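Local coordinates for protein solute carrier family 15 member 1 (Mus musculus, PDB 5A9D) that takes up small peptides in the intestine together with protons, as the transporter PepT1, and is represented here by its extracellular domain, at residues A[108-111]-A[116-119]; A[67-72]-A[128-133]; A[48-53]-A[59-64]; A[22-27]-A[38-43]. All blocks are in the same frame, centred on the assembly; numbering follows the deposited sequence.

Contact 1 of 4, residues A[108-111]-A[116-119]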
loop_
_atom_site.group_PDB
_atom_site.type_symbol
_atom_site.label_atom_id
_atom_site.label_comp_id
_atom_site.label_asym_id
_atom_site.label_seq_id
_atom_site.Cartn_x
_atom_site.Cartn_y
_atom_site.Cartn_z
ATOM N N MET A 108 11.320 -16.291 3.599
ATOM C CA MET A 108 10.692 -15.564 2.499
ATOM C C MET A 108 10.334 -16.538 1.369
ATOM O O MET A 108 10.978 -17.574 1.204
ATOM C CB MET A 108 11.665 -14.522 1.942
ATOM C CG MET A 108 11.834 -13.306 2.820
ATOM S SD MET A 108 13.160 -12.287 2.137
ATOM C CE MET A 108 13.275 -10.996 3.408
ATOM N N VAL A 109 9.338 -16.177 0.570
ATOM C CA VAL A 109 8.903 -16.987 -0.560
ATOM C C VAL A 109 8.828 -16.127 -1.815
ATOM O O VAL A 109 8.502 -14.952 -1.734
ATOM C CB VAL A 109 7.564 -17.742 -0.308
ATOM C CG1 VAL A 109 7.698 -18.785 0.789
ATOM C CG2 VAL A 109 6.398 -16.796 -0.043
ATOM N N THR A 110 9.090 -16.724 -2.969
ATOM C CA THR A 110 8.973 -16.058 -4.249
ATOM C C THR A 110 7.991 -16.858 -5.074
ATOM O O THR A 110 8.081 -18.084 -5.150
ATOM C CB THR A 110 10.351 -15.833 -4.898
ATOM O OG1 THR A 110 11.010 -14.823 -4.146
ATOM C CG2 THR A 110 10.245 -15.367 -6.369
ATOM N N ILE A 111 7.031 -16.164 -5.669
ATOM C CA ILE A 111 6.009 -16.788 -6.488
ATOM C C ILE A 111 6.136 -16.240 -7.863
ATOM O O ILE A 111 6.231 -15.024 -8.018
ATOM C CB ILE A 111 4.555 -16.586 -5.948
ATOM C CG1 ILE A 111 4.454 -17.008 -4.487
ATOM C CG2 ILE A 111 3.537 -17.339 -6.833
ATOM C CD1 ILE A 111 4.539 -15.825 -3.489
ATOM N N LYS A 116 4.346 -12.973 -14.152
ATOM C CA LYS A 116 4.344 -12.026 -13.020
ATOM C C LYS A 116 5.096 -12.620 -11.828
ATOM O O LYS A 116 5.217 -13.838 -11.738
ATOM C CB LYS A 116 2.922 -11.564 -12.658
ATOM C CG LYS A 116 2.322 -10.742 -13.825
ATOM C CD LYS A 116 0.989 -10.144 -13.480
ATOM C CE LYS A 116 0.469 -9.298 -14.628
ATOM N NZ LYS A 116 -0.164 -10.138 -15.672
ATOM N N VAL A 117 5.675 -11.771 -10.977
ATOM C CA VAL A 117 6.495 -12.194 -9.851
ATOM C C VAL A 117 6.019 -11.503 -8.584
ATOM O O VAL A 117 5.704 -10.320 -8.598
ATOM C CB VAL A 117 8.028 -11.892 -10.100
ATOM C CG1 VAL A 117 8.902 -12.413 -8.966
ATOM C CG2 VAL A 117 8.507 -12.467 -11.417
ATOM N N TYR A 118 6.036 -12.234 -7.489
ATOM C CA TYR A 118 5.757 -11.777 -6.144
ATOM C C TYR A 118 7.040 -12.191 -5.433
ATOM O O TYR A 118 7.190 -13.344 -5.024
ATOM C CB TYR A 118 4.588 -12.530 -5.537
ATOM C CG TYR A 118 3.273 -12.434 -6.281
ATOM C CD1 TYR A 118 2.984 -13.291 -7.334
ATOM C CD2 TYR A 118 2.264 -11.582 -5.842
ATOM C CE1 TYR A 118 1.750 -13.242 -7.992
ATOM C CE2 TYR A 118 1.013 -11.551 -6.466
ATOM C CZ TYR A 118 0.750 -12.410 -7.512
ATOM O OH TYR A 118 -0.478 -12.391 -8.102
ATOM N N GLU A 119 7.977 -11.267 -5.344
ATOM C CA GLU A 119 9.296 -11.529 -4.810
ATOM C C GLU A 119 9.412 -11.312 -3.334
ATOM O O GLU A 119 8.965 -10.287 -2.824
ATOM C CB GLU A 119 10.366 -10.705 -5.563
ATOM C CG GLU A 119 11.763 -11.308 -5.435
ATOM C CD GLU A 119 12.692 -11.036 -6.601
ATOM O OE1 GLU A 119 13.334 -9.963 -6.597
ATOM O OE2 GLU A 119 12.786 -11.891 -7.511
#

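Contact 2 of 4, residues A[67-72]-A[128-133]. With GOL (glycerol), chain E.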
loop_
_atom_site.group_PDB
_atom_site.type_symbol
_atom_site.label_atom_id
_atom_site.label_comp_id
_atom_site.label_asym_id
_atom_site.label_seq_id
_atom_site.Cartn_x
_atom_site.Cartn_y
_atom_site.Cartn_z
ATOM N N GLN A 67 8.685 -5.279 -8.919
ATOM C CA GLN A 67 8.411 -5.321 -10.362
ATOM C C GLN A 67 6.895 -5.338 -10.607
ATOM O O GLN A 67 6.132 -5.824 -9.767
ATOM C CB GLN A 67 9.135 -6.484 -11.074
ATOM C CG GLN A 67 9.016 -7.830 -10.368
ATOM C CD GLN A 67 10.117 -8.756 -10.783
ATOM O OE1 GLN A 67 10.206 -9.168 -11.937
ATOM N NE2 GLN A 67 10.955 -9.148 -9.839
ATOM N N GLY A 68 6.485 -4.695 -11.698
ATOM C CA GLY A 68 5.083 -4.552 -12.066
ATOM C C GLY A 68 4.397 -3.414 -11.339
ATOM O O GLY A 68 3.186 -3.221 -11.501
ATOM N N HIS A 69 5.174 -2.642 -10.526
ATOM C CA HIS A 69 4.645 -1.540 -9.735
ATOM C C HIS A 69 5.264 -0.192 -10.020
ATOM O O HIS A 69 6.414 -0.111 -10.462
ATOM C CB HIS A 69 4.775 -1.851 -8.233
ATOM C CG HIS A 69 3.941 -3.015 -7.796
ATOM N ND1 HIS A 69 4.279 -4.326 -8.145
ATOM C CD2 HIS A 69 2.822 -3.040 -7.041
ATOM C CE1 HIS A 69 3.338 -5.089 -7.616
ATOM N NE2 HIS A 69 2.450 -4.360 -6.938
ATOM N N ARG A 70 4.502 0.869 -9.756
ATOM C CA ARG A 70 4.941 2.253 -9.821
ATOM C C ARG A 70 5.347 2.678 -8.429
ATOM O O ARG A 70 4.844 2.152 -7.440
ATOM C CB ARG A 70 3.845 3.207 -10.287
ATOM C CG ARG A 70 3.504 3.114 -11.727
ATOM C CD ARG A 70 2.314 3.987 -11.961
ATOM N NE ARG A 70 1.972 4.029 -13.373
ATOM C CZ ARG A 70 0.880 4.605 -13.855
ATOM N NH1 ARG A 70 0.033 5.232 -13.040
ATOM N NH2 ARG A 70 0.632 4.576 -15.157
ATOM N N HIS A 71 6.251 3.644 -8.364
ATOM C CA HIS A 71 6.754 4.158 -7.114
ATOM C C HIS A 71 7.017 5.636 -7.247
ATOM O O HIS A 71 7.402 6.102 -8.318
ATOM C CB HIS A 71 8.095 3.482 -6.759
ATOM C CG HIS A 71 8.074 1.979 -6.811
ATOM N ND1 HIS A 71 8.160 1.298 -8.025
ATOM C CD2 HIS A 71 7.996 1.076 -5.803
ATOM C CE1 HIS A 71 8.082 0.011 -7.717
ATOM N NE2 HIS A 71 8.003 -0.173 -6.394
ATOM N N THR A 72 6.909 6.362 -6.130
ATOM C CA THR A 72 7.335 7.754 -6.080
ATOM C C THR A 72 8.540 7.761 -5.163
ATOM O O THR A 72 8.418 7.398 -3.998
ATOM C CB THR A 72 6.235 8.699 -5.585
ATOM O OG1 THR A 72 5.282 8.788 -6.620
ATOM C CG2 THR A 72 6.758 10.139 -5.284
ATOM N N GLY A 128 0.844 -7.726 -2.487
ATOM C CA GLY A 128 -0.249 -6.980 -3.084
ATOM C C GLY A 128 -0.883 -7.889 -4.125
ATOM O O GLY A 128 -0.365 -8.977 -4.394
ATOM N N TYR A 129 -2.018 -7.493 -4.690
ATOM C CA TYR A 129 -2.642 -8.289 -5.740
ATOM C C TYR A 129 -1.970 -7.941 -7.086
ATOM O O TYR A 129 -1.625 -6.785 -7.329
ATOM C CB TYR A 129 -4.137 -7.926 -5.880
ATOM C CG TYR A 129 -5.037 -8.363 -4.743
ATOM C CD1 TYR A 129 -5.603 -9.633 -4.726
ATOM C CD2 TYR A 129 -5.367 -7.486 -3.707
ATOM C CE1 TYR A 129 -6.457 -10.040 -3.693
ATOM C CE2 TYR A 129 -6.235 -7.873 -2.678
ATOM C CZ TYR A 129 -6.767 -9.158 -2.674
ATOM O OH TYR A 129 -7.622 -9.576 -1.686
ATOM N N GLN A 130 -1.941 -8.919 -7.997
ATOM C CA GLN A 130 -1.562 -8.782 -9.403
ATOM C C GLN A 130 -2.697 -9.485 -10.159
ATOM O O GLN A 130 -3.376 -10.341 -9.574
ATOM C CB GLN A 130 -0.164 -9.335 -9.694
ATOM C CG GLN A 130 0.922 -8.482 -9.006
ATOM C CD GLN A 130 2.304 -8.825 -9.468
ATOM O OE1 GLN A 130 2.790 -8.316 -10.454
ATOM N NE2 GLN A 130 2.989 -9.648 -8.728
ATOM N N PHE A 131 -2.976 -9.056 -11.390
ATOM C CA PHE A 131 -4.143 -9.479 -12.149
ATOM C C PHE A 131 -3.828 -10.337 -13.368
ATOM O O PHE A 131 -2.829 -10.143 -14.054
ATOM C CB PHE A 131 -4.999 -8.246 -12.522
ATOM C CG PHE A 131 -5.563 -7.565 -11.280
ATOM C CD1 PHE A 131 -4.770 -6.746 -10.492
ATOM C CD2 PHE A 131 -6.898 -7.715 -10.929
ATOM C CE1 PHE A 131 -5.279 -6.156 -9.326
ATOM C CE2 PHE A 131 -7.416 -7.091 -9.787
ATOM C CZ PHE A 131 -6.594 -6.349 -8.966
ATOM N N PHE A 132 -4.698 -11.333 -13.592
ATOM C CA PHE A 132 -4.524 -12.373 -14.605
ATOM C C PHE A 132 -5.799 -12.638 -15.343
ATOM O O PHE A 132 -6.875 -12.551 -14.740
ATOM C CB PHE A 132 -4.079 -13.703 -13.921
ATOM C CG PHE A 132 -2.817 -13.566 -13.093
ATOM C CD1 PHE A 132 -2.880 -13.176 -11.760
ATOM C CD2 PHE A 132 -1.566 -13.789 -13.661
ATOM C CE1 PHE A 132 -1.710 -12.950 -11.029
ATOM C CE2 PHE A 132 -0.404 -13.629 -12.905
ATOM C CZ PHE A 132 -0.483 -13.224 -11.594
ATOM N N PRO A 133 -5.718 -13.051 -16.641
ATOM C CA PRO A 133 -6.949 -13.442 -17.352
ATOM C C PRO A 133 -7.531 -14.717 -16.717
ATOM O O PRO A 133 -6.798 -15.456 -16.040
ATOM C CB PRO A 133 -6.456 -13.709 -18.779
ATOM C CG PRO A 133 -5.105 -13.071 -18.871
ATOM C CD PRO A 133 -4.529 -13.221 -17.503
HETATM C C1 GOL E . -1.043 -2.832 -5.524
HETATM O O1 GOL E . -2.160 -3.545 -6.065
HETATM C C2 GOL E . -0.146 -3.773 -4.752
HETATM O O2 GOL E . 0.170 -4.909 -5.580
HETATM C C3 GOL E . 1.109 -3.116 -4.212
HETATM O O3 GOL E . 2.050 -4.054 -3.669
#

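Contact 3 of 4, residues A[48-53]-A[59-64]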
loop_
_atom_site.group_PDB
_atom_site.type_symbol
_atom_site.label_atom_id
_atom_site.label_comp_id
_atom_site.label_asym_id
_atom_site.label_seq_id
_atom_site.Cartn_x
_atom_site.Cartn_y
_atom_site.Cartn_z
ATOM N N ILE A 48 20.946 2.867 -7.011
ATOM C CA ILE A 48 20.406 4.202 -7.220
ATOM C C ILE A 48 21.081 5.095 -6.203
ATOM O O ILE A 48 21.010 4.813 -5.007
ATOM C CB ILE A 48 18.847 4.249 -7.129
ATOM C CG1 ILE A 48 18.188 3.341 -8.196
ATOM C CG2 ILE A 48 18.341 5.699 -7.282
ATOM C CD1 ILE A 48 16.680 3.075 -7.975
ATOM N N ASN A 49 21.758 6.147 -6.673
ATOM C CA ASN A 49 22.460 7.107 -5.823
ATOM C C ASN A 49 21.742 8.428 -5.882
ATOM O O ASN A 49 21.230 8.805 -6.930
ATOM C CB ASN A 49 23.930 7.290 -6.257
ATOM C CG ASN A 49 24.669 5.999 -6.457
ATOM O OD1 ASN A 49 24.770 5.151 -5.555
ATOM N ND2 ASN A 49 25.169 5.807 -7.669
ATOM N N ILE A 50 21.704 9.133 -4.756
ATOM C CA ILE A 50 21.051 10.430 -4.615
ATOM C C ILE A 50 22.064 11.397 -4.049
ATOM O O ILE A 50 22.774 11.079 -3.088
ATOM C CB ILE A 50 19.794 10.316 -3.710
ATOM C CG1 ILE A 50 18.749 9.343 -4.300
ATOM C CG2 ILE A 50 19.179 11.684 -3.421
ATOM C CD1 ILE A 50 17.734 8.886 -3.296
ATOM N N SER A 51 22.141 12.579 -4.657
ATOM C CA SER A 51 23.037 13.637 -4.218
ATOM C C SER A 51 22.331 14.990 -4.206
ATOM O O SER A 51 21.264 15.139 -4.812
ATOM C CB SER A 51 24.289 13.668 -5.090
ATOM O OG SER A 51 24.028 14.017 -6.440
ATOM N N SER A 52 22.938 15.971 -3.515
ATOM C CA SER A 52 22.461 17.347 -3.408
ATOM C C SER A 52 23.531 18.288 -3.886
ATOM O O SER A 52 24.724 18.033 -3.677
ATOM C CB SER A 52 22.123 17.691 -1.960
ATOM O OG SER A 52 20.724 17.671 -1.731
ATOM N N SER A 53 23.105 19.410 -4.487
ATOM C CA SER A 53 24.000 20.465 -4.940
ATOM C C SER A 53 24.781 21.035 -3.730
ATOM O O SER A 53 24.196 21.228 -2.657
ATOM C CB SER A 53 23.209 21.563 -5.645
ATOM O OG SER A 53 22.038 21.909 -4.924
ATOM N N THR A 59 24.030 9.347 -1.161
ATOM C CA THR A 59 23.287 8.285 -0.487
ATOM C C THR A 59 22.821 7.231 -1.489
ATOM O O THR A 59 22.239 7.580 -2.520
ATOM C CB THR A 59 22.131 8.929 0.314
ATOM O OG1 THR A 59 22.692 9.709 1.367
ATOM C CG2 THR A 59 21.122 7.919 0.878
ATOM N N THR A 60 23.028 5.950 -1.159
ATOM C CA THR A 60 22.589 4.811 -1.970
ATOM C C THR A 60 21.216 4.348 -1.465
ATOM O O THR A 60 21.016 4.216 -0.257
ATOM C CB THR A 60 23.651 3.675 -1.967
ATOM O OG1 THR A 60 24.921 4.227 -2.319
ATOM C CG2 THR A 60 23.320 2.554 -2.963
ATOM N N VAL A 61 20.289 4.074 -2.390
ATOM C CA VAL A 61 18.913 3.657 -2.111
ATOM C C VAL A 61 18.790 2.172 -1.783
ATOM O O VAL A 61 19.330 1.342 -2.510
ATOM C CB VAL A 61 17.988 4.075 -3.284
ATOM C CG1 VAL A 61 16.531 3.710 -3.023
ATOM C CG2 VAL A 61 18.122 5.563 -3.551
ATOM N N ALA A 62 18.055 1.848 -0.691
ATOM C CA ALA A 62 17.752 0.485 -0.228
ATOM C C ALA A 62 16.774 -0.095 -1.232
ATOM O O ALA A 62 15.697 0.476 -1.410
ATOM C CB ALA A 62 17.112 0.533 1.151
ATOM N N HIS A 63 17.176 -1.171 -1.941
ATOM C CA HIS A 63 16.408 -1.787 -3.030
ATOM C C HIS A 63 15.040 -2.357 -2.607
ATOM O O HIS A 63 14.816 -3.570 -2.481
ATOM C CB HIS A 63 17.245 -2.818 -3.807
ATOM C CG HIS A 63 18.158 -2.168 -4.799
ATOM N ND1 HIS A 63 17.677 -1.254 -5.742
ATOM C CD2 HIS A 63 19.500 -2.274 -4.939
ATOM C CE1 HIS A 63 18.739 -0.851 -6.418
ATOM N NE2 HIS A 63 19.857 -1.440 -5.975
ATOM N N ASP A 64 14.115 -1.427 -2.452
ATOM C CA ASP A 64 12.742 -1.697 -2.119
ATOM C C ASP A 64 11.868 -1.245 -3.300
ATOM O O ASP A 64 11.084 -0.298 -3.186
ATOM C CB ASP A 64 12.346 -1.116 -0.733
ATOM C CG ASP A 64 12.046 0.368 -0.632
ATOM O OD1 ASP A 64 13.005 1.158 -0.507
ATOM O OD2 ASP A 64 10.849 0.723 -0.546
HETATM O O HOH W 1 20.753 0.898 -4.695
#

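Contact 4 of 4, residues A[22-27]-A[38-43]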
loop_
_atom_site.group_PDB
_atom_site.type_symbol
_atom_site.label_atom_id
_atom_site.label_comp_id
_atom_site.label_asym_id
_atom_site.label_seq_id
_atom_site.Cartn_x
_atom_site.Cartn_y
_atom_site.Cartn_z
ATOM N N PRO A 22 20.947 3.722 -13.275
ATOM C CA PRO A 22 21.961 3.201 -14.216
ATOM C C PRO A 22 21.708 3.710 -15.645
ATOM O O PRO A 22 20.599 3.608 -16.175
ATOM C CB PRO A 22 21.846 1.674 -14.062
ATOM C CG PRO A 22 21.150 1.477 -12.728
ATOM C CD PRO A 22 20.168 2.626 -12.674
ATOM N N GLY A 23 22.711 4.389 -16.177
ATOM C CA GLY A 23 22.688 4.990 -17.504
ATOM C C GLY A 23 22.001 6.342 -17.634
ATOM O O GLY A 23 22.052 6.933 -18.719
ATOM N N ASN A 24 21.319 6.840 -16.559
ATOM C CA ASN A 24 20.627 8.123 -16.653
ATOM C C ASN A 24 20.474 8.849 -15.288
ATOM O O ASN A 24 20.069 8.259 -14.282
ATOM C CB ASN A 24 19.287 7.980 -17.428
ATOM C CG ASN A 24 17.996 8.155 -16.705
ATOM O OD1 ASN A 24 17.570 7.328 -15.897
ATOM N ND2 ASN A 24 17.276 9.199 -17.090
ATOM N N SER A 25 20.859 10.137 -15.269
ATOM C CA SER A 25 20.762 11.001 -14.092
ATOM C C SER A 25 19.713 12.074 -14.298
ATOM O O SER A 25 19.633 12.683 -15.371
ATOM C CB SER A 25 22.095 11.659 -13.779
ATOM O OG SER A 25 23.062 10.677 -13.457
ATOM N N VAL A 26 18.911 12.307 -13.270
ATOM C CA VAL A 26 17.852 13.302 -13.301
ATOM C C VAL A 26 18.088 14.305 -12.192
ATOM O O VAL A 26 18.153 13.922 -11.017
ATOM C CB VAL A 26 16.442 12.663 -13.201
ATOM C CG1 VAL A 26 15.363 13.748 -13.066
ATOM C CG2 VAL A 26 16.166 11.814 -14.431
ATOM N N THR A 27 18.228 15.589 -12.567
ATOM C CA THR A 27 18.382 16.670 -11.591
ATOM C C THR A 27 17.062 17.447 -11.546
ATOM O O THR A 27 16.594 17.923 -12.585
ATOM C CB THR A 27 19.577 17.537 -11.912
ATOM O OG1 THR A 27 20.737 16.718 -11.930
ATOM C CG2 THR A 27 19.780 18.630 -10.891
ATOM N N MET A 38 9.702 6.906 -14.931
ATOM C CA MET A 38 10.767 6.301 -15.732
ATOM C C MET A 38 10.648 4.785 -15.521
ATOM O O MET A 38 10.304 4.357 -14.416
ATOM C CB MET A 38 12.119 6.820 -15.269
ATOM C CG MET A 38 12.300 8.288 -15.598
ATOM S SD MET A 38 13.613 8.992 -14.611
ATOM C CE MET A 38 12.784 9.204 -13.058
ATOM N N THR A 39 10.873 3.990 -16.572
ATOM C CA THR A 39 10.741 2.536 -16.543
ATOM C C THR A 39 12.100 1.828 -16.573
ATOM O O THR A 39 12.962 2.212 -17.350
ATOM C CB THR A 39 9.848 2.104 -17.712
ATOM O OG1 THR A 39 8.604 2.803 -17.646
ATOM C CG2 THR A 39 9.585 0.626 -17.718
ATOM N N PHE A 40 12.278 0.778 -15.765
ATOM C CA PHE A 40 13.535 0.003 -15.691
ATOM C C PHE A 40 13.261 -1.463 -15.560
ATOM O O PHE A 40 12.241 -1.833 -14.975
ATOM C CB PHE A 40 14.337 0.424 -14.437
ATOM C CG PHE A 40 14.628 1.905 -14.325
ATOM C CD1 PHE A 40 15.771 2.451 -14.909
ATOM C CD2 PHE A 40 13.762 2.754 -13.638
ATOM C CE1 PHE A 40 16.045 3.816 -14.806
ATOM C CE2 PHE A 40 14.026 4.134 -13.550
ATOM C CZ PHE A 40 15.163 4.655 -14.143
ATOM N N ASP A 41 14.195 -2.313 -16.027
ATOM C CA ASP A 41 14.136 -3.760 -15.805
ATOM C C ASP A 41 14.766 -3.919 -14.427
ATOM O O ASP A 41 15.851 -3.352 -14.193
ATOM C CB ASP A 41 14.964 -4.530 -16.847
ATOM C CG ASP A 41 14.413 -4.463 -18.257
ATOM O OD1 ASP A 41 13.174 -4.615 -18.423
ATOM O OD2 ASP A 41 15.219 -4.319 -19.197
ATOM N N ILE A 42 14.066 -4.628 -13.506
ATOM C CA ILE A 42 14.469 -4.840 -12.114
ATOM C C ILE A 42 15.940 -5.316 -11.988
ATOM O O ILE A 42 16.656 -4.818 -11.119
ATOM C CB ILE A 42 13.467 -5.757 -11.320
ATOM C CG1 ILE A 42 13.754 -5.770 -9.802
ATOM C CG2 ILE A 42 13.383 -7.205 -11.852
ATOM C CD1 ILE A 42 13.345 -4.616 -9.041
ATOM N N ASP A 43 16.380 -6.248 -12.864
ATOM C CA ASP A 43 17.736 -6.810 -12.866
ATOM C C ASP A 43 18.793 -5.768 -13.237
ATOM O O ASP A 43 19.956 -5.935 -12.865
ATOM C CB ASP A 43 17.832 -8.022 -13.825
ATOM C CG ASP A 43 17.947 -7.657 -15.299
ATOM O OD1 ASP A 43 16.932 -7.209 -15.880
ATOM O OD2 ASP A 43 19.065 -7.793 -15.864
#

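Contact 1 of 4, residues A[108-111]-A[116-119]
A tight beta hairpin, strand 109-113 turning back into strand 116-121, brings I111 opposite Y118 as an antiparallel hydrogen-bonded pair. The two short strand segments lie 4.7 Å apart at 171°, and the pair is closed by I111 N to Y118 O at 2.9 Å and Y118 N to I111 O at 2.8 Å. Both bonds are nearly straight at the hydrogen. On the face shared by these two side chains, the terminal CD1 of I111 rests 3.9 Å from CB of Y118. The backbone O of I111 lies at the edge of the Y118 ring, in its plane. Y118 CG is anti to its own carbonyl carbon (chi1 -59°), which leans the ring back toward the K116 end of its own strand, with CD1 beside I111 CB; F101 meets it edge-to-face and its OH is hydrogen-bonded to I99 O. The hairpin thus forms one margin of an antiparallel sheet in the second of two beta-sandwich halves of this IgG-like extracellular domain, with 116-121 outermost in that sheet within the chain. T110, V117 and E119 lie on the other face. CG2 of T110 meets V117 CG1 at 4.2 Å, while its OG1 sits 3.8 Å from CG of E119, the two side chains running the same way. That hydroxyl is hydrogen-bonded to N120 N. A valine here would probably leave N120 N without its hydroxyl partner and undo this side-chain tie between the two arms. Beneath these side chains, T110 CA makes a CA-H...O contact of 3.3 Å with Y118 O.

Contact 2 of 4, residues A[67-72]-A[128-133]
No backbone hydrogen bond joins 67-72 to 128-133: the two segments belong to strands of different sheets, and they approach where G68 leads into strand 69-76 and where strand 125-132 passes through Q130. G68 has a positive phi, and a side chain on it would sit tight against Q130 OE1. H69 and Q130 carry the direct contact, loosely, with H69 CE1 4.3 Å from Q130 CD, which is placed obliquely to the ring. The imidazole is gripped at both nitrogens. ND1 gives its hydrogen to Q67 O at 2.9 Å; that oxygen is in the ring plane, but the nitrogen stands well above the carbonyl plane of Q67, 50° out of it. H69 CG lies anti to the carbonyl carbon (chi1 -65°), and this, with chi2 at 72°, leaves ND1 facing Q67 O and NE2 facing the other segment. There NE2 shares a hydrogen bond of 2.7 Å with O2 of a glycerol, probably from the crystallisation liquor, and the same O2 donates to Y129 O at 3.1 Å. The bound molecule therefore bridges the segments where they do not bond directly. A leucine at H69 would probably leave both Q67 O and the glycerol hydroxyl without this partner and remove the bridge. Q130 keeps OE1 on the G68 side and spends NE2 on V117 O. H69 also touches L88 of strand 80-88, while strand 116-121 flanks Q130 through Y118, placing the contact at the junction between the two beta-sandwich halves.

Contact 3 of 4, residues A[48-53]-A[59-64]
V61 reaches across to I48 and I50, and its side chain can be followed outward atom by atom. CB lies 3.6 Å from I48 O and nearly as close to I48 CB. From there CG2, set anti to the carbonyl carbon of V61 while CG1 is anti to the backbone N (chi1 -178°), goes to the isoleucines: it comes 3.7 Å from I48 CG2, 3.4 Å from I50 CD1 and closest of all to I48 O, at 3.3 Å. The pair with I50 CD1 is tighter than ordinary van der Waals contact, so the two methyls are crowded there. Y81 of strand 80-88 touches both V61 and I50, and L73 and V75 of strand 69-76 also reach I50. The backbone makes a ladder beside it: V61 N bonds to I48 O at 2.8 Å, and I50 and T59 are joined by both of their backbone bonds. N49 and T60 form the non-hydrogen-bonded pair between, their side chains pointing the same way on the outer face, where T60 OG1 gives only a weak bond to N49 OD1 at 3.4 Å. Beyond the V61 N to I48 O bond, a water accepts from I48 N and donates to V61 O at 2.6 Å, carrying the link on. The two strands, 49-52 and 58-60, form a beta hairpin, here at the margin of a beta sandwich, with I50 and V61 turned to the opposing sheet.

Contact 4 of 4, residues A[22-27]-A[38-43]
Strands 24-27 and 38-41 run roughly antiparallel at 151°, but their axes stay 11.2 Å apart, with M38 and F40 facing N24 and V26 through side chains alone. The distance is that of a beta sandwich: 24-28 is an outermost strand of one sheet, 32-41 of the other, and the contact bridges the two layers at their margin. V26 and M38 provide the apolar part. CG2 of V26 meets the sulfur of M38 at 3.8 Å, the two side chains crossing at a slant. M38 is extended as far as SD (chi2 162°) and then bends at chi3, -78°, so the sulfur is what faces the valine and the terminal methyl CE turns off from that line. ND2 of N24 also comes within 4.4 Å of the same sulfur, a loose approach. Neighbouring strand 4-11 backs this side, where V9 touches M38 and the backbone of M38 pairs with I7. F40 projects toward the opposite layer as well, stacked on F21 of the strand next to 24-28 and touched by L45. N24 crosses it at about a right angle, the amide plane turned 41° from the ring. No hydrogen bond spans the two segments. The polar end of N24 comes in at the rim of the ring, where OD1 lies in the ring plane, 4.0 Å from both CE1 and CZ of F40.

Contacts 3 and 4 lie in one beta-sandwich half and contact 1 in the other, while contact 2 joins the two. Contacts 1 and 3 are hairpins built on backbone hydrogen bonds, each partly buried and packed on one face; contact 4 is a surface contact between layers and has only side-chain approaches. Contact 2 is the buried one, yet its direct touch is slight and a glycerol completes it. It is tied to contact 1 by polar side-chain bonds, among them a probable hydrogen bond from K116 NZ to F131 O, and meets contact 4 by packing of Q67 on I42 and contact 3 by light packing of H71 on D64. Contacts 3 and 4, centres about 12 Å apart, do not touch.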